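PDB 5JUH: antifreeze protein from Marinomonas primoryensis, which helps its Antarctic bacterium stick to diatoms and ice, this part being the calcium-binding C-terminal RTX domain of a giant adhesin probably exported by type I secretion. Local coordinates for residues Ser83-Thr89 and Asn107-Asp113; Ile98-Thr102 and Thr124-Thr128; Val151-Asp155 and Ile199-Gly203; Gly93-Leu99 and Glu118-Leu123. One frame throughout, in Å; residues are numbered along the deposited sequence. Where two conformers were deposited one is given.

Contacts 1 and 4 join parallel strands in the two sheets of an RTX beta-roll, and their centres lie about 13 Å apart. The sheets meet face to face in the interior, where I111 CD1 packs on L121 CD2 at 3.7 Å, and each contact carries calcium in the turns leading into its strands. Contact 2 continues contact 4: the two share I98 and L99 and one bridging water, and contact 2 fixes the loop after strand 96-98, with its own calcium, to helix 124-127. Contact 3, its centre about 16 Å from that of contact 4, joins edge strands beyond the roll. It touches contact 4 through V151 CG1 and L123 CD1 (4.1 Å).

Contact 1 of 4, residues Ser83-Thr89 and Asn107-Asp113; sequences SLVDTLT and NIDTITD. With CA (calcium ion), chain E; CA (calcium ion), chain D.
Segments 83-89 and 107-113 run side by side, 6° apart in direction, as parallel neighbours in a calcium-bound RTX beta-roll, with T87 bridged to T110 and L88 to I111. T110 N binds D86 O, L88 N binds T110 O and T112 N binds L88 O. Ahead of the strands an aspartate takes over the pairing: D109 OD1 accepts D86 N at 2.8 Å, met 36° out of the carboxylate plane, and also binds a calcium ion at 2.4 Å. L84 O, D86 OD2, two waters and D82 complete that site. D86 suits its place because its carboxylate serves two metals: OD2 bridges to a second calcium, which OD1 holds as well. On the interior face, apolar L88 and I111 meet through CD1 and CG1 at 4.2 Å and both pack on F97 of the other sheet. On the other face, beta-branched T87 and T110 favour the extended chain. T87 CG2 meets T112 CG2 of the following turn at a tight 3.4 Å. D113 turns its carboxylate back to the amides of G90 and L91. T112 OG1 stands between the residue's own backbone N and carbonyl carbon (chi1 68°), where T112 OG1 and T89 OG1 share a hydrogen bond of 2.8 Å.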
loop_
_atom_site.group_PDB
_atom_site.type_symbol
_atom_site.label_atom_id
_atom_site.label_comp_id
_atom_site.label_asym_id
_atom_site.label_seq_id
_atom_site.Cartn_x
_atom_site.Cartn_y
_atom_site.Cartn_z
ATOM N N SER A 83 16.065 3.306 7.973
ATOM C CA SER A 83 16.258 1.984 8.611
ATOM C C SER A 83 15.527 1.883 9.904
ATOM O O SER A 83 15.858 1.049 10.745
ATOM C CB SER A 83 17.742 1.741 8.868
ATOM O OG SER A 83 18.483 2.085 7.701
ATOM N N LEU A 84 14.478 2.662 10.060
ATOM C CA LEU A 84 13.778 2.758 11.301
ATOM C C LEU A 84 12.272 2.707 11.137
ATOM O O LEU A 84 11.767 3.159 10.133
ATOM C CB LEU A 84 14.127 4.044 12.050
ATOM C CG LEU A 84 15.618 4.334 12.370
ATOM C CD1 LEU A 84 15.864 5.736 12.833
ATOM C CD2 LEU A 84 16.079 3.333 13.416
ATOM N N VAL A 85 11.609 2.195 12.143
ATOM C CA VAL A 85 10.142 2.219 12.135
ATOM C C VAL A 85 9.619 3.590 12.370
ATOM O O VAL A 85 9.863 4.225 13.400
ATOM C CB VAL A 85 9.585 1.265 13.229
ATOM C CG1 VAL A 85 8.091 1.387 13.289
ATOM C CG2 VAL A 85 9.977 -0.176 12.961
ATOM N N ASP A 86 8.766 4.022 11.460
ATOM C CA ASP A 86 7.943 5.226 11.657
ATOM C C ASP A 86 6.497 4.817 11.835
ATOM O O ASP A 86 6.104 3.802 11.268
ATOM C CB ASP A 86 8.028 6.162 10.448
ATOM C CG ASP A 86 9.402 6.711 10.147
ATOM O OD1 ASP A 86 9.741 7.748 10.665
ATOM O OD2 ASP A 86 10.108 6.119 9.370
ATOM N N THR A 87 5.779 5.600 12.616
ATOM C CA THR A 87 4.324 5.363 12.745
ATOM C C THR A 87 3.645 6.455 11.906
ATOM O O THR A 87 3.830 7.616 12.145
ATOM C CB THR A 87 3.974 5.444 14.267
ATOM O OG1 THR A 87 4.753 4.432 14.887
ATOM C CG2 THR A 87 2.584 5.222 14.481
ATOM N N LEU A 88 2.836 6.049 10.986
ATOM C CA LEU A 88 2.220 6.922 9.995
ATOM C C LEU A 88 0.721 6.883 10.261
ATOM O O LEU A 88 0.142 5.789 10.345
ATOM C CB LEU A 88 2.448 6.437 8.517
ATOM C CG LEU A 88 3.957 6.184 8.176
ATOM C CD1 LEU A 88 3.968 5.709 6.692
ATOM C CD2 LEU A 88 4.727 7.441 8.287
ATOM N N THR A 89 0.088 8.026 10.359
ATOM C CA THR A 89 -1.358 8.115 10.545
ATOM C C THR A 89 -1.951 9.162 9.574
ATOM O O THR A 89 -1.542 10.329 9.615
ATOM C CB THR A 89 -1.663 8.567 12.025
ATOM O OG1 THR A 89 -1.055 7.605 12.912
ATOM C CG2 THR A 89 -3.118 8.637 12.311
ATOM N N ASN A 107 12.302 -3.367 10.239
ATOM C CA ASN A 107 12.444 -1.958 10.123
ATOM C C ASN A 107 11.318 -1.306 9.357
ATOM O O ASN A 107 11.344 -0.142 9.100
ATOM C CB ASN A 107 13.765 -1.603 9.415
ATOM C CG ASN A 107 14.978 -1.909 10.220
ATOM O OD1 ASN A 107 14.940 -1.975 11.464
ATOM N ND2 ASN A 107 16.086 -2.048 9.538
ATOM N N ILE A 108 10.294 -2.093 9.027
ATOM C CA ILE A 108 9.193 -1.530 8.233
ATOM C C ILE A 108 8.278 -0.652 9.086
ATOM O O ILE A 108 8.177 -0.795 10.280
ATOM C CB ILE A 108 8.320 -2.615 7.530
ATOM C CG1 ILE A 108 7.517 -3.428 8.489
ATOM C CG2 ILE A 108 9.167 -3.498 6.651
ATOM C CD1 ILE A 108 6.694 -4.522 7.884
ATOM N N ASP A 109 7.634 0.302 8.391
ATOM C CA ASP A 109 6.727 1.248 9.046
ATOM C C ASP A 109 5.391 0.625 9.507
ATOM O O ASP A 109 4.958 -0.377 8.987
ATOM C CB ASP A 109 6.459 2.419 8.151
ATOM C CG ASP A 109 7.748 3.209 7.850
ATOM O OD1 ASP A 109 8.728 3.299 8.725
ATOM O OD2 ASP A 109 7.739 3.786 6.681
ATOM N N THR A 110 4.772 1.313 10.480
ATOM C CA THR A 110 3.395 1.037 10.902
ATOM C C THR A 110 2.509 2.107 10.295
ATOM O O THR A 110 2.806 3.321 10.381
ATOM C CB THR A 110 3.312 1.032 12.379
ATOM O OG1 THR A 110 4.092 -0.020 12.922
ATOM C CG2 THR A 110 1.860 0.918 12.850
ATOM N N ILE A 111 1.412 1.669 9.674
ATOM C CA ILE A 111 0.342 2.560 9.235
ATOM C C ILE A 111 -0.797 2.309 10.198
ATOM O O ILE A 111 -1.356 1.207 10.177
ATOM C CB ILE A 111 -0.073 2.335 7.772
ATOM C CG1 ILE A 111 1.138 2.615 6.833
ATOM C CG2 ILE A 111 -1.264 3.244 7.477
ATOM C CD1 ILE A 111 0.870 2.121 5.458
ATOM N N THR A 112 -1.134 3.280 11.004
ATOM C CA THR A 112 -2.080 3.024 12.097
ATOM C C THR A 112 -3.541 2.937 11.631
ATOM O O THR A 112 -4.250 2.126 12.273
ATOM C CB THR A 112 -2.037 4.025 13.197
ATOM O OG1 THR A 112 -2.517 5.263 12.736
ATOM C CG2 THR A 112 -0.625 4.249 13.794
ATOM N N ASP A 113 -3.912 3.581 10.505
ATOM C CA ASP A 113 -5.308 3.800 10.252
ATOM C C ASP A 113 -5.581 3.696 8.741
ATOM O O ASP A 113 -6.332 4.556 8.183
ATOM C CB ASP A 113 -5.741 5.181 10.780
ATOM C CG ASP A 113 -5.074 6.350 9.954
ATOM O OD1 ASP A 113 -3.915 6.179 9.413
ATOM O OD2 ASP A 113 -5.737 7.420 9.921
HETATM CA CA CA E . 10.871 4.175 8.258
HETATM CA CA CA D . 11.849 7.885 9.330
HETATM O O HOH W 1 10.984 1.907 7.317
HETATM O O HOH W 2 10.117 5.147 6.253
HETATM O O HOH W 3 11.157 10.134 9.576
HETATM O O HOH W 4 12.885 7.677 11.445
HETATM O O HOH W 5 13.910 8.832 8.822
#

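Contact 2 of 4, residues Ile98-Thr102 and Thr124-Thr128. With CA (calcium ion), chain C.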
loop_
_atom_site.group_PDB
_atom_site.type_symbol
_atom_site.label_atom_id
_atom_site.label_comp_id
_atom_site.label_asym_id
_atom_site.label_seq_id
_atom_site.Cartn_x
_atom_site.Cartn_y
_atom_site.Cartn_z
ATOM N N ILE A 98 3.499 6.500 1.358
ATOM C CA ILE A 98 4.639 6.014 0.567
ATOM C C ILE A 98 5.525 5.125 1.358
ATOM O O ILE A 98 5.907 5.509 2.452
ATOM C CB ILE A 98 5.466 7.241 0.017
ATOM C CG1 ILE A 98 4.585 8.197 -0.803
ATOM C CG2 ILE A 98 6.618 6.733 -0.830
ATOM C CD1 ILE A 98 5.312 9.482 -1.244
ATOM N N LEU A 99 5.793 3.934 0.881
ATOM C CA LEU A 99 6.540 2.965 1.656
ATOM C C LEU A 99 7.876 2.660 0.942
ATOM O O LEU A 99 7.960 2.503 -0.238
ATOM C CB LEU A 99 5.729 1.639 1.789
ATOM C CG LEU A 99 4.489 1.920 2.677
ATOM C CD1 LEU A 99 3.690 0.633 2.642
ATOM C CD2 LEU A 99 4.859 2.167 4.112
ATOM N N ASN A 100 8.872 2.525 1.761
ATOM C CA ASN A 100 10.237 2.145 1.395
ATOM C C ASN A 100 10.419 0.670 1.520
ATOM O O ASN A 100 9.953 0.012 2.467
ATOM C CB ASN A 100 11.240 2.968 2.234
ATOM C CG ASN A 100 11.115 2.728 3.704
ATOM O OD1 ASN A 100 12.177 2.380 4.423
ATOM N ND2 ASN A 100 9.914 2.898 4.215
ATOM N N ASP A 101 11.253 0.137 0.658
ATOM C CA ASP A 101 11.613 -1.274 0.748
ATOM C C ASP A 101 12.852 -1.384 1.670
ATOM O O ASP A 101 13.868 -0.898 1.392
ATOM C CB ASP A 101 12.034 -1.673 -0.666
ATOM C CG ASP A 101 12.219 -3.112 -0.846
ATOM O OD1 ASP A 101 12.028 -3.912 0.104
ATOM O OD2 ASP A 101 12.716 -3.517 -2.022
ATOM N N THR A 102 12.784 -2.139 2.678
ATOM C CA THR A 102 13.881 -2.429 3.601
ATOM C C THR A 102 14.319 -3.872 3.347
ATOM O O THR A 102 13.584 -4.642 2.829
ATOM C CB THR A 102 13.514 -2.262 5.101
ATOM O OG1 THR A 102 12.513 -3.242 5.391
ATOM C CG2 THR A 102 13.033 -0.864 5.434
ATOM N N THR A 124 5.842 1.787 -5.236
ATOM C CA THR A 124 6.889 1.826 -6.298
ATOM C C THR A 124 8.247 1.336 -5.848
ATOM O O THR A 124 8.833 0.579 -6.518
ATOM C CB THR A 124 7.020 3.267 -6.846
ATOM O OG1 THR A 124 5.756 3.747 -7.295
ATOM C CG2 THR A 124 8.010 3.307 -8.030
ATOM N N ASP A 125 8.643 1.757 -4.653
ATOM C CA ASP A 125 9.976 1.338 -4.196
ATOM C C ASP A 125 10.108 -0.150 -3.901
ATOM O O ASP A 125 11.137 -0.706 -4.015
ATOM C CB ASP A 125 10.335 2.133 -2.920
ATOM C CG ASP A 125 11.826 2.054 -2.579
ATOM O OD1 ASP A 125 12.591 2.420 -3.409
ATOM O OD2 ASP A 125 12.102 1.643 -1.521
ATOM N N LEU A 126 9.032 -0.799 -3.575
ATOM C CA LEU A 126 9.060 -2.229 -3.352
ATOM C C LEU A 126 9.010 -3.052 -4.622
ATOM O O LEU A 126 9.328 -4.189 -4.605
ATOM C CB LEU A 126 7.817 -2.609 -2.461
ATOM C CG LEU A 126 8.179 -2.063 -1.076
ATOM C CD1 LEU A 126 7.545 -0.841 -0.599
ATOM C CD2 LEU A 126 8.189 -3.153 -0.110
ATOM N N LEU A 127 8.482 -2.471 -5.673
ATOM C CA LEU A 127 8.171 -3.154 -6.894
ATOM C C LEU A 127 9.233 -2.997 -7.989
ATOM O O LEU A 127 9.431 -3.874 -8.793
ATOM C CB LEU A 127 6.814 -2.713 -7.379
ATOM C CG LEU A 127 5.666 -3.223 -6.510
ATOM C CD1 LEU A 127 4.445 -2.411 -6.774
ATOM C CD2 LEU A 127 5.401 -4.743 -6.745
ATOM N N THR A 128 9.881 -1.852 -7.974
ATOM C CA THR A 128 10.828 -1.503 -9.073
ATOM C C THR A 128 12.039 -2.408 -9.184
ATOM O O THR A 128 12.439 -2.700 -10.326
ATOM C CB THR A 128 11.270 -0.033 -9.031
ATOM O OG1 THR A 128 11.940 0.230 -7.813
ATOM C CG2 THR A 128 10.081 0.874 -9.131
HETATM CA CA CA C . 12.237 -5.810 1.435
HETATM O O HOH W 6 7.227 3.430 -2.721
HETATM O O HOH W 7 12.247 -3.164 -5.177
HETATM O O HOH W 8 11.027 -5.180 3.359
HETATM O O HOH W 9 9.839 -5.670 1.584
HETATM O O HOH W 10 14.288 -6.182 0.236
HETATM O O HOH W 11 11.551 -7.469 0.060
HETATM O O HOH W 12 12.835 -7.567 2.606
#
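L126 lays its branched end against the chain from L99 to D101, where the loop leaving strand 96-98 of the RTX beta-roll meets the short helix 124-127. Its CD1 lies 3.4 Å from L99 O and 3.9 Å from L99 CB, while CG sits beside D101 CB. A leucine suits the place because its two methyl branches pack on the loop while the side chain also touches V165 of strand 163-168. The polar side of the joint belongs to D125. With its CG anti to the backbone N (chi1 -165°), the side chain reaches across so that OD2 accepts D101 N at 2.8 Å through its anti lone pair; the bond is nearly straight, 170° at the hydrogen. Two waters extend the grip: one donates to L99 O and accepts from D125 N in the first turn of the helix, and another donates to both D101 OD2 and D125 O. The carboxylates of D101 and D125 keep apart, OD2 to OD2 5.2 Å, and the calcium on D101 OD1 probably offsets the charge of D101 and so weakens the repulsion. An aspartate fits at position 101 because its two oxygens divide the work: OD2 takes the water on the helix side, while OD1 binds calcium at 2.3 Å, joined by T102 O and five waters.

Contact 3 of 4, residues Val151-Asp155 and Ile199-Gly203; sequences VKVTD and INIDG
Beyond the RTX beta-roll, the edge strands of two mixed sheets come together here: strand 151-154 closes one sheet, strand 195-200 closes the other, and the chain ends directly after. The segments run 56° apart and join at one direct backbone hydrogen bond, D202 N to V153 O (3.0 Å, 160° at the hydrogen). Where the chains diverge, a water takes the place of direct pairing: it accepts from V153 N at 2.8 Å and lies within donating range of N200 O and V151 O. Beneath lies the apolar layer, in which the V153 and I199 side chains cross at about a right angle, V153 CG2 to I199 CG2 4.0 Å. Beta-branched valine and isoleucine suit both the extended backbone and this buried seam, which continues onto I188 and V190. D202 CG stands between its own N and carbonyl carbon (chi1 64°), which sets the carboxylate over the other chain. There OD1 touches T154 CG2 at 3.4 Å and OD2 touches K152 CD at 3.5 Å. The lysine bends on toward E149 O, a weak bond, leaving NZ 5.2 Å from D202 OD2. Lysine and aspartate thus probably attract only at a distance, and the backbone bond, the water and the V153-I199 contact join the segments rather than a salt bridge.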
loop_
_atom_site.group_PDB
_atom_site.type_symbol
_atom_site.label_atom_id
_atom_site.label_comp_id
_atom_site.label_asym_id
_atom_site.label_seq_id
_atom_site.Cartn_x
_atom_site.Cartn_y
_atom_site.Cartn_z
ATOM N N VAL A 151 1.580 -8.160 -5.932
ATOM C CA VAL A 151 1.092 -7.530 -4.731
ATOM C C VAL A 151 -0.022 -8.438 -4.162
ATOM O O VAL A 151 -1.047 -8.678 -4.825
ATOM C CB VAL A 151 0.545 -6.098 -4.971
ATOM C CG1 VAL A 151 0.012 -5.534 -3.661
ATOM C CG2 VAL A 151 1.598 -5.236 -5.615
ATOM N N LYS A 152 0.151 -8.995 -2.983
ATOM C CA LYS A 152 -0.791 -9.887 -2.364
ATOM C C LYS A 152 -1.495 -9.118 -1.267
ATOM O O LYS A 152 -0.883 -8.774 -0.217
ATOM C CB LYS A 152 -0.081 -11.112 -1.845
ATOM C CG LYS A 152 0.544 -11.938 -2.938
ATOM C CD LYS A 152 0.041 -13.321 -3.012
ATOM C CE LYS A 152 0.260 -14.037 -4.323
ATOM N NZ LYS A 152 1.427 -13.409 -5.115
ATOM N N VAL A 153 -2.806 -8.903 -1.457
ATOM C CA VAL A 153 -3.626 -8.105 -0.502
ATOM C C VAL A 153 -4.541 -9.058 0.238
ATOM O O VAL A 153 -5.289 -9.827 -0.405
ATOM C CB VAL A 153 -4.433 -7.075 -1.257
ATOM C CG1 VAL A 153 -5.113 -6.220 -0.265
ATOM C CG2 VAL A 153 -3.472 -6.250 -2.141
ATOM N N THR A 154 -4.485 -9.040 1.586
ATOM C CA THR A 154 -5.415 -9.832 2.375
ATOM C C THR A 154 -5.932 -8.952 3.480
ATOM O O THR A 154 -5.543 -7.798 3.594
ATOM C CB THR A 154 -4.784 -11.123 2.895
ATOM O OG1 THR A 154 -3.626 -10.752 3.676
ATOM C CG2 THR A 154 -4.420 -12.017 1.758
ATOM N N ASP A 155 -6.848 -9.477 4.310
ATOM C CA ASP A 155 -7.408 -8.609 5.342
ATOM C C ASP A 155 -6.376 -8.209 6.407
ATOM O O ASP A 155 -6.074 -8.983 7.292
ATOM C CB ASP A 155 -8.615 -9.307 6.036
ATOM C CG ASP A 155 -9.282 -8.450 7.039
ATOM O OD1 ASP A 155 -8.953 -7.210 7.122
ATOM O OD2 ASP A 155 -10.282 -9.003 7.652
ATOM N N ILE A 199 -6.353 -3.187 -6.620
ATOM C CA ILE A 199 -5.905 -4.548 -6.527
ATOM C C ILE A 199 -6.793 -5.276 -5.514
ATOM O O ILE A 199 -6.862 -4.915 -4.337
ATOM C CB ILE A 199 -4.397 -4.644 -6.117
ATOM C CG1 ILE A 199 -3.500 -3.839 -7.095
ATOM C CG2 ILE A 199 -3.985 -6.118 -6.057
ATOM C CD1 ILE A 199 -3.631 -4.215 -8.579
ATOM N N ASN A 200 -7.471 -6.350 -5.981
ATOM C CA ASN A 200 -8.390 -7.061 -5.128
ATOM C C ASN A 200 -7.705 -7.915 -4.081
ATOM O O ASN A 200 -6.644 -8.491 -4.341
ATOM C CB ASN A 200 -9.300 -7.948 -5.916
ATOM C CG ASN A 200 -10.405 -7.180 -6.615
ATOM O OD1 ASN A 200 -11.528 -6.963 -6.049
ATOM N ND2 ASN A 200 -10.167 -6.859 -7.813
ATOM N N ILE A 201 -8.353 -8.006 -2.977
ATOM C CA ILE A 201 -8.066 -9.044 -1.981
ATOM C C ILE A 201 -8.090 -10.427 -2.673
ATOM O O ILE A 201 -9.007 -10.778 -3.431
ATOM C CB ILE A 201 -9.069 -8.926 -0.849
ATOM C CG1 ILE A 201 -8.817 -7.653 -0.081
ATOM C CG2 ILE A 201 -9.100 -10.197 -0.010
ATOM C CD1 ILE A 201 -8.911 -7.756 1.381
ATOM N N ASP A 202 -7.034 -11.211 -2.414
ATOM C CA ASP A 202 -6.893 -12.456 -3.187
ATOM C C ASP A 202 -7.151 -13.662 -2.403
ATOM O O ASP A 202 -7.114 -14.731 -2.897
ATOM C CB ASP A 202 -5.508 -12.594 -3.755
ATOM C CG ASP A 202 -4.448 -12.713 -2.677
ATOM O OD1 ASP A 202 -4.729 -13.069 -1.468
ATOM O OD2 ASP A 202 -3.326 -12.466 -3.130
ATOM N N GLY A 203 -7.424 -13.498 -1.132
ATOM C CA GLY A 203 -7.568 -14.681 -0.250
ATOM C C GLY A 203 -7.699 -14.194 1.199
ATOM O O GLY A 203 -7.658 -12.980 1.373
ATOM O OXT GLY A 203 -7.902 -15.026 2.152
HETATM O O HOH W 13 -3.987 -9.560 -3.918
#

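Contact 4 of 4, residues Gly93-Leu99 and Glu118-Leu123. With CA (calcium ion), chain G; CA (calcium ion), chain H; CA (calcium ion), chain I.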
loop_
_atom_site.group_PDB
_atom_site.type_symbol
_atom_site.label_atom_id
_atom_site.label_comp_id
_atom_site.label_asym_id
_atom_site.label_seq_id
_atom_site.Cartn_x
_atom_site.Cartn_y
_atom_site.Cartn_z
ATOM N N GLY A 93 -9.696 12.085 5.237
ATOM C CA GLY A 93 -9.278 12.271 3.905
ATOM C C GLY A 93 -8.603 11.050 3.330
ATOM O O GLY A 93 -8.366 10.067 4.003
ATOM N N SER A 94 -8.280 11.137 2.035
ATOM C CA SER A 94 -7.792 9.999 1.307
ATOM C C SER A 94 -6.267 10.206 1.194
ATOM O O SER A 94 -5.828 11.131 0.482
ATOM C CB SER A 94 -8.353 9.981 -0.091
ATOM O OG SER A 94 -9.768 9.677 -0.022
ATOM N N ASP A 95 -5.506 9.451 1.962
ATOM C CA ASP A 95 -4.077 9.708 2.162
ATOM C C ASP A 95 -3.296 8.679 1.417
ATOM O O ASP A 95 -3.626 7.480 1.408
ATOM C CB ASP A 95 -3.788 9.665 3.680
ATOM C CG ASP A 95 -4.613 10.668 4.426
ATOM O OD1 ASP A 95 -4.517 11.863 4.120
ATOM O OD2 ASP A 95 -5.432 10.264 5.236
ATOM N N ILE A 96 -2.153 9.120 0.880
ATOM C CA ILE A 96 -1.216 8.186 0.237
ATOM C C ILE A 96 -0.074 7.951 1.251
ATOM O O ILE A 96 0.543 8.889 1.742
ATOM C CB ILE A 96 -0.614 8.780 -1.050
ATOM C CG1 ILE A 96 -1.712 8.980 -2.073
ATOM C CG2 ILE A 96 0.538 7.926 -1.555
ATOM C CD1 ILE A 96 -1.325 9.846 -3.239
ATOM N N PHE A 97 0.173 6.698 1.533
ATOM C CA PHE A 97 1.312 6.315 2.327
ATOM C C PHE A 97 2.375 5.774 1.423
ATOM O O PHE A 97 2.180 4.783 0.728
ATOM C CB PHE A 97 0.931 5.221 3.397
ATOM C CG PHE A 97 -0.187 5.683 4.312
ATOM C CD1 PHE A 97 0.083 6.311 5.497
ATOM C CD2 PHE A 97 -1.542 5.431 4.032
ATOM C CE1 PHE A 97 -0.910 6.738 6.354
ATOM C CE2 PHE A 97 -2.544 5.865 4.868
ATOM C CZ PHE A 97 -2.232 6.463 6.033
ATOM N N ILE A 98 3.499 6.500 1.358
ATOM C CA ILE A 98 4.639 6.014 0.567
ATOM C C ILE A 98 5.525 5.125 1.358
ATOM O O ILE A 98 5.907 5.509 2.452
ATOM C CB ILE A 98 5.466 7.241 0.017
ATOM C CG1 ILE A 98 4.585 8.197 -0.803
ATOM C CG2 ILE A 98 6.618 6.733 -0.830
ATOM C CD1 ILE A 98 5.312 9.482 -1.244
ATOM N N LEU A 99 5.793 3.934 0.881
ATOM C CA LEU A 99 6.540 2.965 1.656
ATOM C C LEU A 99 7.876 2.660 0.942
ATOM O O LEU A 99 7.960 2.503 -0.238
ATOM C CB LEU A 99 5.729 1.639 1.789
ATOM C CG LEU A 99 4.489 1.920 2.677
ATOM C CD1 LEU A 99 3.690 0.633 2.642
ATOM C CD2 LEU A 99 4.859 2.167 4.112
ATOM N N GLU A 118 -10.494 4.696 1.011
ATOM C CA GLU A 118 -10.119 6.138 0.854
ATOM C C GLU A 118 -8.583 6.289 0.579
ATOM O O GLU A 118 -8.172 6.935 -0.358
ATOM C CB GLU A 118 -10.515 7.006 2.116
ATOM C CG GLU A 118 -11.993 7.129 2.191
ATOM C CD GLU A 118 -12.520 7.906 3.347
ATOM O OE1 GLU A 118 -11.945 8.940 3.639
ATOM O OE2 GLU A 118 -13.570 7.409 3.921
ATOM N N ASP A 119 -7.773 5.658 1.422
ATOM C CA ASP A 119 -6.348 5.798 1.373
ATOM C C ASP A 119 -5.734 4.913 0.272
ATOM O O ASP A 119 -6.380 4.077 -0.329
ATOM C CB ASP A 119 -5.802 5.388 2.749
ATOM C CG ASP A 119 -6.282 6.243 3.877
ATOM O OD1 ASP A 119 -6.528 7.472 3.813
ATOM O OD2 ASP A 119 -6.361 5.652 5.007
ATOM N N ALA A 120 -4.405 5.100 0.063
ATOM C CA ALA A 120 -3.681 4.339 -0.957
ATOM C C ALA A 120 -2.263 4.116 -0.522
ATOM O O ALA A 120 -1.788 4.788 0.326
ATOM C CB ALA A 120 -3.672 5.121 -2.271
ATOM N N LEU A 121 -1.619 3.117 -1.082
ATOM C CA LEU A 121 -0.242 2.812 -0.804
ATOM C C LEU A 121 0.609 2.998 -2.065
ATOM O O LEU A 121 0.320 2.436 -3.107
ATOM C CB LEU A 121 -0.121 1.354 -0.425
ATOM C CG LEU A 121 -0.976 0.852 0.764
ATOM C CD1 LEU A 121 -0.800 -0.628 0.975
ATOM C CD2 LEU A 121 -0.536 1.584 2.040
ATOM N N ASP A 122 1.654 3.799 -1.948
ATOM C CA ASP A 122 2.631 3.925 -3.042
ATOM C C ASP A 122 3.709 2.860 -2.829
ATOM O O ASP A 122 4.525 3.011 -1.906
ATOM C CB ASP A 122 3.173 5.355 -3.137
ATOM C CG ASP A 122 4.133 5.543 -4.326
ATOM O OD1 ASP A 122 4.730 4.533 -4.761
ATOM O OD2 ASP A 122 4.220 6.694 -4.820
ATOM N N LEU A 123 3.663 1.863 -3.669
ATOM C CA LEU A 123 4.559 0.748 -3.499
ATOM C C LEU A 123 5.673 0.696 -4.535
ATOM O O LEU A 123 6.263 -0.281 -4.663
ATOM C CB LEU A 123 3.760 -0.611 -3.616
ATOM C CG LEU A 123 2.675 -0.711 -2.508
ATOM C CD1 LEU A 123 2.009 -2.082 -2.661
ATOM C CD2 LEU A 123 3.260 -0.593 -1.077
HETATM CA CA CA G . -7.185 8.844 5.631
HETATM CA CA CA H . -5.521 13.012 5.920
HETATM CA CA CA I . -13.327 8.931 5.801
HETATM O O HOH W 6 7.227 3.430 -2.721
HETATM O O HOH W 14 -5.866 7.385 6.972
HETATM O O HOH W 15 -9.220 7.729 6.152
HETATM O O HOH W 16 -14.027 7.017 6.978
#
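D119 OD1 is held twice, by a calcium ion at 2.4 Å and by D95 N at 2.9 Å, the N-H arriving on the anti side of the carboxylate. This is the turn-and-strand pattern of an RTX beta-roll: G93 O, D95 OD2, L91 O and two waters complete the site, and parallel strands 96-98 and 120-122 follow, crossing at -27°. Glycine allows the positive phi that G93 adopts. D95 also binds a second calcium, through OD1 and, at longer range, OD2, while E118 is long enough to grasp a third with both carboxylate oxygens, together with E92. Backbone bonds then alternate between the chains, from A120 N to D95 O through to L99 N and D122 O. D119 OD2, which accepts from N115 N and a calcium-bound water, lies in the ring plane of F97 at its edge, 3.8 Å from CE2, with carboxylate and ring 87° apart. On the opposite face D122 CB packs against both I96 CG2 and I98 CG1, its CG anti to the backbone N (chi1 -176°) and OD1 hydrogen-bonded to T124 OG1. Inside the roll, leucines fill the end of the layer, L99 CD1 lying 3.9 Å from L123 CD2.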